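Local structure of serine-rich Repeat Adhesion Glycoprotein (Srr1) (4MBO) at residues 67-79 with 92-104. The protein is a surface glycoprotein adhesin of Streptococcus agalactiae that binds fibrinogen, probably helping the bacterium attach to its host. Numbering follows the deposited sequence.
With CA (calcium ion), chain B.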
ATOM      1  N   ASN A  67       4.885 -12.887   0.768  1.00 14.01           N
ATOM      2  CA  ASN A  67       5.105 -11.523   1.165  1.00 14.11           C
ATOM      3  C   ASN A  67       5.398 -10.598   0.005  1.00 14.00           C
ATOM      4  O   ASN A  67       5.931  -9.522   0.225  1.00 15.12           O
ATOM      5  CB  ASN A  67       6.256 -11.450   2.164  1.00 14.07           C
ATOM      6  CG  ASN A  67       7.554 -12.013   1.605  1.00 14.16           C
ATOM      7  OD1 ASN A  67       7.634 -12.374   0.427  1.00 14.56           O
ATOM      8  ND2 ASN A  67       8.582 -12.052   2.441  1.00 14.79           N
ATOM      9  N   LEU A  68       5.032 -10.998  -1.208  0.70 14.47           N
ATOM     10  CA  LEU A  68       5.330 -10.222  -2.404  0.70 15.18           C
ATOM     11  C   LEU A  68       4.089 -10.122  -3.281  0.70 15.32           C
ATOM     12  O   LEU A  68       3.400 -11.132  -3.462  0.70 16.35           O
ATOM     13  CB  LEU A  68       6.468 -10.957  -3.126  0.70 17.05           C
ATOM     14  CG  LEU A  68       7.256 -10.284  -4.223  0.70 17.75           C
ATOM     15  CD1 LEU A  68       8.022  -9.104  -3.692  0.70 16.93           C
ATOM     16  CD2 LEU A  68       8.217 -11.289  -4.869  0.70 16.74           C
ATOM     17  N   ASP A  69       3.765  -8.915  -3.787  1.00 14.15           N
ATOM     18  CA  ASP A  69       2.595  -8.688  -4.646  1.00 14.06           C
ATOM     19  C   ASP A  69       2.990  -7.818  -5.842  1.00 14.21           C
ATOM     20  O   ASP A  69       4.106  -7.323  -5.909  1.00 14.85           O
ATOM     21  CB  ASP A  69       1.390  -8.139  -3.871  1.00 15.35           C
ATOM     22  CG  ASP A  69       1.564  -6.727  -3.382  1.00 17.62           C
ATOM     23  OD1 ASP A  69       1.956  -5.876  -4.193  1.00 17.57           O
ATOM     24  OD2 ASP A  69       1.220  -6.455  -2.186  1.00 17.51           O
ATOM     25  N   THR A  70       2.093  -7.724  -6.816  1.00 14.75           N
ATOM     26  CA  THR A  70       2.281  -6.938  -8.024  1.00 14.45           C
ATOM     27  C   THR A  70       1.588  -5.579  -7.976  1.00 15.26           C
ATOM     28  O   THR A  70       1.471  -4.884  -8.996  1.00 15.86           O
ATOM     29  CB  THR A  70       1.661  -7.697  -9.222  1.00 15.13           C
ATOM     30  OG1 THR A  70       0.267  -7.940  -8.937  1.00 16.67           O
ATOM     31  CG2 THR A  70       2.395  -8.999  -9.437  1.00 16.01           C
ATOM     32  N   GLN A  71       1.159  -5.204  -6.770  1.00 16.01           N
ATOM     33  CA  GLN A  71       0.288  -4.038  -6.560  1.00 16.19           C
ATOM     34  C   GLN A  71       0.808  -2.792  -5.817  1.00 15.94           C
ATOM     35  O   GLN A  71       0.499  -1.654  -6.221  1.00 16.97           O
ATOM     36  CB  GLN A  71      -0.946  -4.523  -5.803  1.00 18.56           C
ATOM     37  CG  GLN A  71      -1.788  -5.501  -6.595  1.00 20.66           C
ATOM     38  CD  GLN A  71      -2.940  -6.022  -5.782  1.00 23.46           C
ATOM     39  OE1 GLN A  71      -2.776  -6.309  -4.598  1.00 24.70           O
ATOM     40  NE2 GLN A  71      -4.106  -6.200  -6.423  1.00 25.42           N
ATOM     41  N   GLY A  72       1.495  -2.982  -4.713  1.00 15.72           N
ATOM     42  CA  GLY A  72       1.887  -1.877  -3.850  1.00 16.04           C
ATOM     43  C   GLY A  72       0.618  -1.376  -3.171  1.00 16.67           C
ATOM     44  O   GLY A  72      -0.033  -2.139  -2.423  1.00 16.91           O
ATOM     45  N   ILE A  73       0.224  -0.125  -3.480  1.00 16.59           N
ATOM     46  CA  ILE A  73      -1.026   0.441  -2.916  1.00 16.70           C
ATOM     47  C   ILE A  73      -2.222   0.297  -3.869  1.00 17.57           C
ATOM     48  O   ILE A  73      -3.314   0.705  -3.560  1.00 17.85           O
ATOM     49  CB  ILE A  73      -0.900   1.905  -2.452  1.00 17.73           C
ATOM     50  CG1 ILE A  73      -0.632   2.878  -3.630  1.00 19.25           C
ATOM     51  CG2 ILE A  73       0.191   2.015  -1.400  1.00 17.24           C
ATOM     52  CD1 ILE A  73      -0.727   4.326  -3.231  1.00 20.10           C
ATOM     53  N   GLY A  74      -1.999  -0.340  -5.012  1.00 17.85           N
ATOM     54  CA  GLY A  74      -3.043  -0.499  -5.992  1.00 18.47           C
ATOM     55  C   GLY A  74      -3.983  -1.655  -5.799  1.00 18.57           C
ATOM     56  O   GLY A  74      -3.781  -2.512  -4.955  1.00 18.19           O
ATOM     57  N   THR A  75      -5.009  -1.692  -6.641  1.00 20.81           N
ATOM     58  CA  THR A  75      -6.039  -2.736  -6.588  1.00 23.32           C
ATOM     59  C   THR A  75      -6.169  -3.533  -7.879  1.00 22.93           C
ATOM     60  O   THR A  75      -6.971  -4.426  -7.953  1.00 26.89           O
ATOM     61  CB  THR A  75      -7.417  -2.162  -6.276  1.00 25.74           C
ATOM     62  OG1 THR A  75      -7.868  -1.345  -7.354  1.00 27.61           O
ATOM     63  CG2 THR A  75      -7.412  -1.331  -4.989  1.00 27.05           C
ATOM     64  N   ILE A  76      -5.370  -3.225  -8.885  1.00 24.21           N
ATOM     65  CA  ILE A  76      -5.465  -3.920 -10.177  1.00 24.43           C
ATOM     66  C   ILE A  76      -4.947  -5.343 -10.058  1.00 23.60           C
ATOM     67  O   ILE A  76      -3.867  -5.581  -9.459  1.00 21.98           O
ATOM     68  CB  ILE A  76      -4.626  -3.196 -11.245  1.00 25.85           C
ATOM     69  CG1 ILE A  76      -5.107  -1.758 -11.400  1.00 30.87           C
ATOM     70  CG2 ILE A  76      -4.722  -3.910 -12.598  1.00 27.99           C
ATOM     71  CD1 ILE A  76      -4.258  -0.915 -12.323  1.00 34.04           C
ATOM     72  N   LEU A  77      -5.714  -6.287 -10.609  1.00 23.49           N
ATOM     73  CA  LEU A  77      -5.281  -7.704 -10.618  1.00 23.31           C
ATOM     74  C   LEU A  77      -4.540  -8.066 -11.903  1.00 22.95           C
ATOM     75  O   LEU A  77      -3.640  -8.917 -11.886  1.00 22.47           O
ATOM     76  CB  LEU A  77      -6.474  -8.623 -10.449  1.00 25.55           C
ATOM     77  CG  LEU A  77      -7.198  -8.498  -9.115  1.00 27.63           C
ATOM     78  CD1 LEU A  77      -8.430  -9.391  -9.153  1.00 30.88           C
ATOM     79  CD2 LEU A  77      -6.294  -8.818  -7.958  1.00 27.09           C
ATOM     80  N   LYS A  78      -4.905  -7.434 -13.006  0.60 23.20           N
ATOM     81  CA  LYS A  78      -4.248  -7.688 -14.267  0.60 23.77           C
ATOM     82  C   LYS A  78      -2.780  -7.314 -14.141  0.60 22.93           C
ATOM     83  O   LYS A  78      -2.395  -6.528 -13.270  0.60 21.84           O
ATOM     84  CB  LYS A  78      -4.893  -6.835 -15.364  0.60 26.98           C
ATOM     85  CG  LYS A  78      -6.396  -7.053 -15.453  0.60 29.28           C
ATOM     86  CD  LYS A  78      -6.779  -8.192 -16.368  0.60 32.61           C
ATOM     87  CE  LYS A  78      -7.045  -7.678 -17.776  0.60 35.13           C
ATOM     88  NZ  LYS A  78      -8.260  -6.819 -17.824  0.60 38.49           N
ATOM     89  N   VAL A  79      -1.959  -7.970 -14.943  1.00 21.51           N
ATOM     90  CA  VAL A  79      -0.558  -7.574 -15.098  1.00 22.34           C
ATOM     91  C   VAL A  79      -0.419  -7.216 -16.588  1.00 23.73           C
ATOM     92  O   VAL A  79      -1.358  -7.348 -17.347  1.00 24.38           O
ATOM     93  CB  VAL A  79       0.447  -8.644 -14.643  1.00 21.19           C
ATOM     94  CG1 VAL A  79       0.346  -8.850 -13.134  1.00 23.07           C
ATOM     95  CG2 VAL A  79       0.262  -9.940 -15.402  1.00 21.05           C
ATOM     96  N   THR A  92      -2.249 -13.008 -21.741  1.00 20.15           N
ATOM     97  CA  THR A  92      -2.701 -12.037 -20.787  1.00 20.75           C
ATOM     98  C   THR A  92      -2.471 -12.642 -19.403  1.00 19.54           C
ATOM     99  O   THR A  92      -2.429 -13.859 -19.263  1.00 20.48           O
ATOM    100  CB  THR A  92      -4.187 -11.737 -20.984  1.00 23.28           C
ATOM    101  OG1 THR A  92      -4.918 -12.960 -20.939  1.00 24.85           O
ATOM    102  CG2 THR A  92      -4.395 -11.104 -22.340  1.00 23.23           C
ATOM    103  N   GLY A  93      -2.356 -11.821 -18.385  1.00 19.36           N
ATOM    104  CA  GLY A  93      -2.058 -12.343 -17.076  1.00 17.74           C
ATOM    105  C   GLY A  93      -2.740 -11.634 -15.947  1.00 17.99           C
ATOM    106  O   GLY A  93      -3.178 -10.485 -16.085  1.00 19.19           O
ATOM    107  N   SER A  94      -2.858 -12.348 -14.840  1.00 17.72           N
ATOM    108  CA  SER A  94      -3.467 -11.780 -13.650  1.00 19.30           C
ATOM    109  C   SER A  94      -2.798 -12.315 -12.395  1.00 17.88           C
ATOM    110  O   SER A  94      -2.350 -13.475 -12.352  1.00 17.36           O
ATOM    111  CB  SER A  94      -4.975 -12.041 -13.599  1.00 22.52           C
ATOM    112  OG  SER A  94      -5.263 -13.409 -13.663  1.00 23.17           O
ATOM    113  N   TYR A  95      -2.721 -11.433 -11.402  1.00 17.37           N
ATOM    114  CA  TYR A  95      -2.200 -11.756 -10.093  1.00 17.15           C
ATOM    115  C   TYR A  95      -3.362 -12.148  -9.208  1.00 17.47           C
ATOM    116  O   TYR A  95      -4.471 -11.589  -9.314  1.00 18.06           O
ATOM    117  CB  TYR A  95      -1.513 -10.531  -9.481  1.00 17.31           C
ATOM    118  CG  TYR A  95      -1.170 -10.672  -8.041  1.00 17.56           C
ATOM    119  CD1 TYR A  95      -0.091 -11.411  -7.626  1.00 16.94           C
ATOM    120  CD2 TYR A  95      -1.935 -10.024  -7.069  1.00 16.96           C
ATOM    121  CE1 TYR A  95       0.214 -11.551  -6.281  1.00 17.52           C
ATOM    122  CE2 TYR A  95      -1.621 -10.140  -5.739  1.00 17.26           C
ATOM    123  CZ  TYR A  95      -0.539 -10.897  -5.337  1.00 16.73           C
ATOM    124  OH  TYR A  95      -0.197 -11.054  -4.003  1.00 18.36           O
ATOM    125  N   SER A  96      -3.118 -13.146  -8.369  1.00 15.58           N
ATOM    126  CA  SER A  96      -4.070 -13.632  -7.384  1.00 16.66           C
ATOM    127  C   SER A  96      -3.631 -13.363  -5.978  1.00 17.93           C
ATOM    128  O   SER A  96      -2.605 -13.874  -5.548  1.00 15.81           O
ATOM    129  CB  SER A  96      -4.200 -15.152  -7.495  1.00 18.56           C
ATOM    130  OG  SER A  96      -5.032 -15.643  -6.430  1.00 18.81           O
ATOM    131  N   PRO A  97      -4.433 -12.605  -5.222  1.00 21.27           N
ATOM    132  CA  PRO A  97      -4.160 -12.388  -3.823  1.00 22.76           C
ATOM    133  C   PRO A  97      -4.240 -13.675  -2.993  1.00 22.92           C
ATOM    134  O   PRO A  97      -3.634 -13.792  -1.943  1.00 24.63           O
ATOM    135  CB  PRO A  97      -5.267 -11.420  -3.397  1.00 23.85           C
ATOM    136  CG  PRO A  97      -5.712 -10.725  -4.654  1.00 25.21           C
ATOM    137  CD  PRO A  97      -5.489 -11.717  -5.759  1.00 24.58           C
ATOM    138  N   LEU A  98      -5.004 -14.644  -3.474  1.00 20.87           N
ATOM    139  CA  LEU A  98      -5.157 -15.895  -2.799  1.00 21.30           C
ATOM    140  C   LEU A  98      -3.893 -16.722  -2.799  1.00 20.47           C
ATOM    141  O   LEU A  98      -3.485 -17.201  -1.760  1.00 24.17           O
ATOM    142  CB  LEU A  98      -6.285 -16.701  -3.468  1.00 22.21           C
ATOM    143  CG  LEU A  98      -6.548 -18.062  -2.884  1.00 26.22           C
ATOM    144  CD1 LEU A  98      -7.105 -17.912  -1.470  1.00 29.00           C
ATOM    145  CD2 LEU A  98      -7.533 -18.802  -3.791  1.00 28.79           C
ATOM    146  N   THR A  99      -3.253 -16.868  -3.964  1.00 17.71           N
ATOM    147  CA  THR A  99      -2.106 -17.734  -4.090  1.00 16.48           C
ATOM    148  C   THR A  99      -0.750 -17.009  -4.195  1.00 15.17           C
ATOM    149  O   THR A  99       0.290 -17.640  -4.054  1.00 15.80           O
ATOM    150  CB  THR A  99      -2.201 -18.519  -5.419  1.00 16.15           C
ATOM    151  OG1 THR A  99      -2.304 -17.589  -6.506  1.00 15.08           O
ATOM    152  CG2 THR A  99      -3.415 -19.423  -5.446  1.00 17.30           C
ATOM    153  N   HIS A 100      -0.813 -15.715  -4.457  1.00 15.83           N
ATOM    154  CA  HIS A 100       0.377 -14.894  -4.748  1.00 15.61           C
ATOM    155  C   HIS A 100       1.034 -15.369  -6.050  1.00 16.18           C
ATOM    156  O   HIS A 100       2.203 -15.138  -6.279  1.00 15.61           O
ATOM    157  CB  HIS A 100       1.363 -14.827  -3.584  1.00 16.85           C
ATOM    158  CG  HIS A 100       0.847 -14.024  -2.444  1.00 17.26           C
ATOM    159  ND1 HIS A 100       1.310 -12.756  -2.151  1.00 18.95           N
ATOM    160  CD2 HIS A 100      -0.089 -14.310  -1.511  1.00 19.28           C
ATOM    161  CE1 HIS A 100       0.621 -12.272  -1.134  1.00 20.15           C
ATOM    162  NE2 HIS A 100      -0.234 -13.194  -0.725  1.00 19.71           N
ATOM    163  N   ASN A 101       0.247 -15.962  -6.928  1.00 15.05           N
ATOM    164  CA  ASN A 101       0.759 -16.371  -8.240  1.00 14.29           C
ATOM    165  C   ASN A 101       0.258 -15.471  -9.339  1.00 14.20           C
ATOM    166  O   ASN A 101      -0.857 -14.910  -9.267  1.00 15.41           O
ATOM    167  CB  ASN A 101       0.323 -17.779  -8.626  1.00 15.69           C
ATOM    168  CG  ASN A 101       0.906 -18.843  -7.730  1.00 18.53           C
ATOM    169  OD1 ASN A 101       1.862 -18.602  -7.039  1.00 19.50           O
ATOM    170  ND2 ASN A 101       0.305 -20.013  -7.746  1.00 20.05           N
ATOM    171  N   ILE A 102       1.096 -15.305 -10.366  1.00 14.04           N
ATOM    172  CA  ILE A 102       0.717 -14.610 -11.578  1.00 13.96           C
ATOM    173  C   ILE A 102       0.453 -15.692 -12.644  1.00 15.68           C
ATOM    174  O   ILE A 102       1.338 -16.476 -12.987  1.00 16.07           O
ATOM    175  CB  ILE A 102       1.791 -13.668 -12.088  1.00 15.02           C
ATOM    176  CG1 ILE A 102       2.324 -12.763 -10.954  1.00 16.07           C
ATOM    177  CG2 ILE A 102       1.232 -12.875 -13.249  1.00 16.64           C
ATOM    178  CD1 ILE A 102       3.621 -12.090 -11.269  1.00 17.10           C
ATOM    179  N   THR A 103      -0.768 -15.758 -13.132  1.00 15.34           N
ATOM    180  CA  THR A 103      -1.170 -16.742 -14.104  1.00 15.94           C
ATOM    181  C   THR A 103      -1.348 -16.069 -15.444  1.00 16.32           C
ATOM    182  O   THR A 103      -2.107 -15.089 -15.582  1.00 16.68           O
ATOM    183  CB  THR A 103      -2.500 -17.418 -13.733  1.00 17.26           C
ATOM    184  OG1 THR A 103      -2.370 -18.060 -12.472  1.00 17.49           O
ATOM    185  CG2 THR A 103      -2.944 -18.463 -14.756  1.00 17.27           C
ATOM    186  N   TYR A 104      -0.628 -16.589 -16.430  1.00 15.36           N
ATOM    187  CA  TYR A 104      -0.708 -16.128 -17.809  1.00 16.32           C
ATOM    188  C   TYR A 104      -1.424 -17.163 -18.661  1.00 16.64           C
ATOM    189  O   TYR A 104      -1.183 -18.362 -18.546  1.00 17.23           O
ATOM    190  CB  TYR A 104       0.680 -15.893 -18.387  1.00 16.70           C
ATOM    191  CG  TYR A 104       1.375 -14.681 -17.836  1.00 16.77           C
ATOM    192  CD1 TYR A 104       1.212 -13.430 -18.428  1.00 17.39           C
ATOM    193  CD2 TYR A 104       2.239 -14.787 -16.770  1.00 17.00           C
ATOM    194  CE1 TYR A 104       1.882 -12.316 -17.910  1.00 18.42           C
ATOM    195  CE2 TYR A 104       2.899 -13.699 -16.252  1.00 17.83           C
ATOM    196  CZ  TYR A 104       2.730 -12.474 -16.832  1.00 18.14           C
ATOM    197  OH  TYR A 104       3.413 -11.426 -16.264  1.00 21.47           O
TER
HETATM  198 CA    CA B 701       1.480 -19.316  -2.982  1.00 22.07          CA
HETATM  199  O   HOH W   1      -2.484  -9.095 -19.203  1.00 22.52           O
HETATM  200  O   HOH W   2       3.088 -18.742  -4.733  1.00 20.38           O
HETATM  201  O   HOH W   3       0.687 -18.853  -1.375  0.60 21.77           O
HETATM  202  O   HOH W   4      -0.615 -20.467  -2.707  1.00 26.47           O
HETATM  203  O   HOH W   5       3.172 -18.004  -2.082  1.00 21.34           O
HETATM  204  O   HOH W   6       2.448 -21.183  -2.092  0.60 19.97           O
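The Tyr95 ring packs with one face against the backbone at Thr70, whose N stands 4.2 Å from the ring plane and over its centre. A chi1 of 169°, which sets CG opposite the backbone N, swings the ring toward 67-79, where Thr70 OG1 sits against its root, 3.2 Å from Tyr95 CG, while Thr70 CG2 reaches past it to Ile102 CD1. At the phenol end, Asp69 CB packs obliquely against Tyr95 OH. Beyond the hydroxyl, the imidazole of His100 donates an almost straight bond (172°) from ND1 to Leu68 O, 3.0 Å away. Leu68 O lies in the imidazole plane, although ND1 stands above the carbonyl plane of Leu68.

Asp69 itself turns away to organise its own loop: OD1 takes two backbone N–H groups from the same face of the carboxylate, that of Gln71 making an Asx turn and that of Gly72 an Asx motif, which overlaps the start of the type II' turn Gln71–Gly74. The Gln71 side chain crosses that of Tyr95 at about a right angle and donates through NE2 to Ile76 O, tying the loop across.

The returning chain meets 92-95 in a single bridge at Lys78 and Ser94, through Tyr95 N to Leu77 O (2.7 Å) and Val79 N to Gly93 O. Val79 CG2 presses over the Gly93 backbone, 3.8 Å from Ile102 CG2, and touches the Tyr104 ring obliquely; a water joins Val79 O to Gly93 N.

Within the Ig-like domain, the hairpin of strands 89-95 and 101-106, whose turn supplies Thr99 O to a calcium ion, rests against strand 68-69 and the connection leaving it. Arg129 salt-bridges Asp69 OD2 and hydrogen-bonds Gln71 OE1. Strand 68-69 edges one sheet beside 116-126, which packs on Leu68, Ile102 and Tyr104; the hairpin belongs to the other.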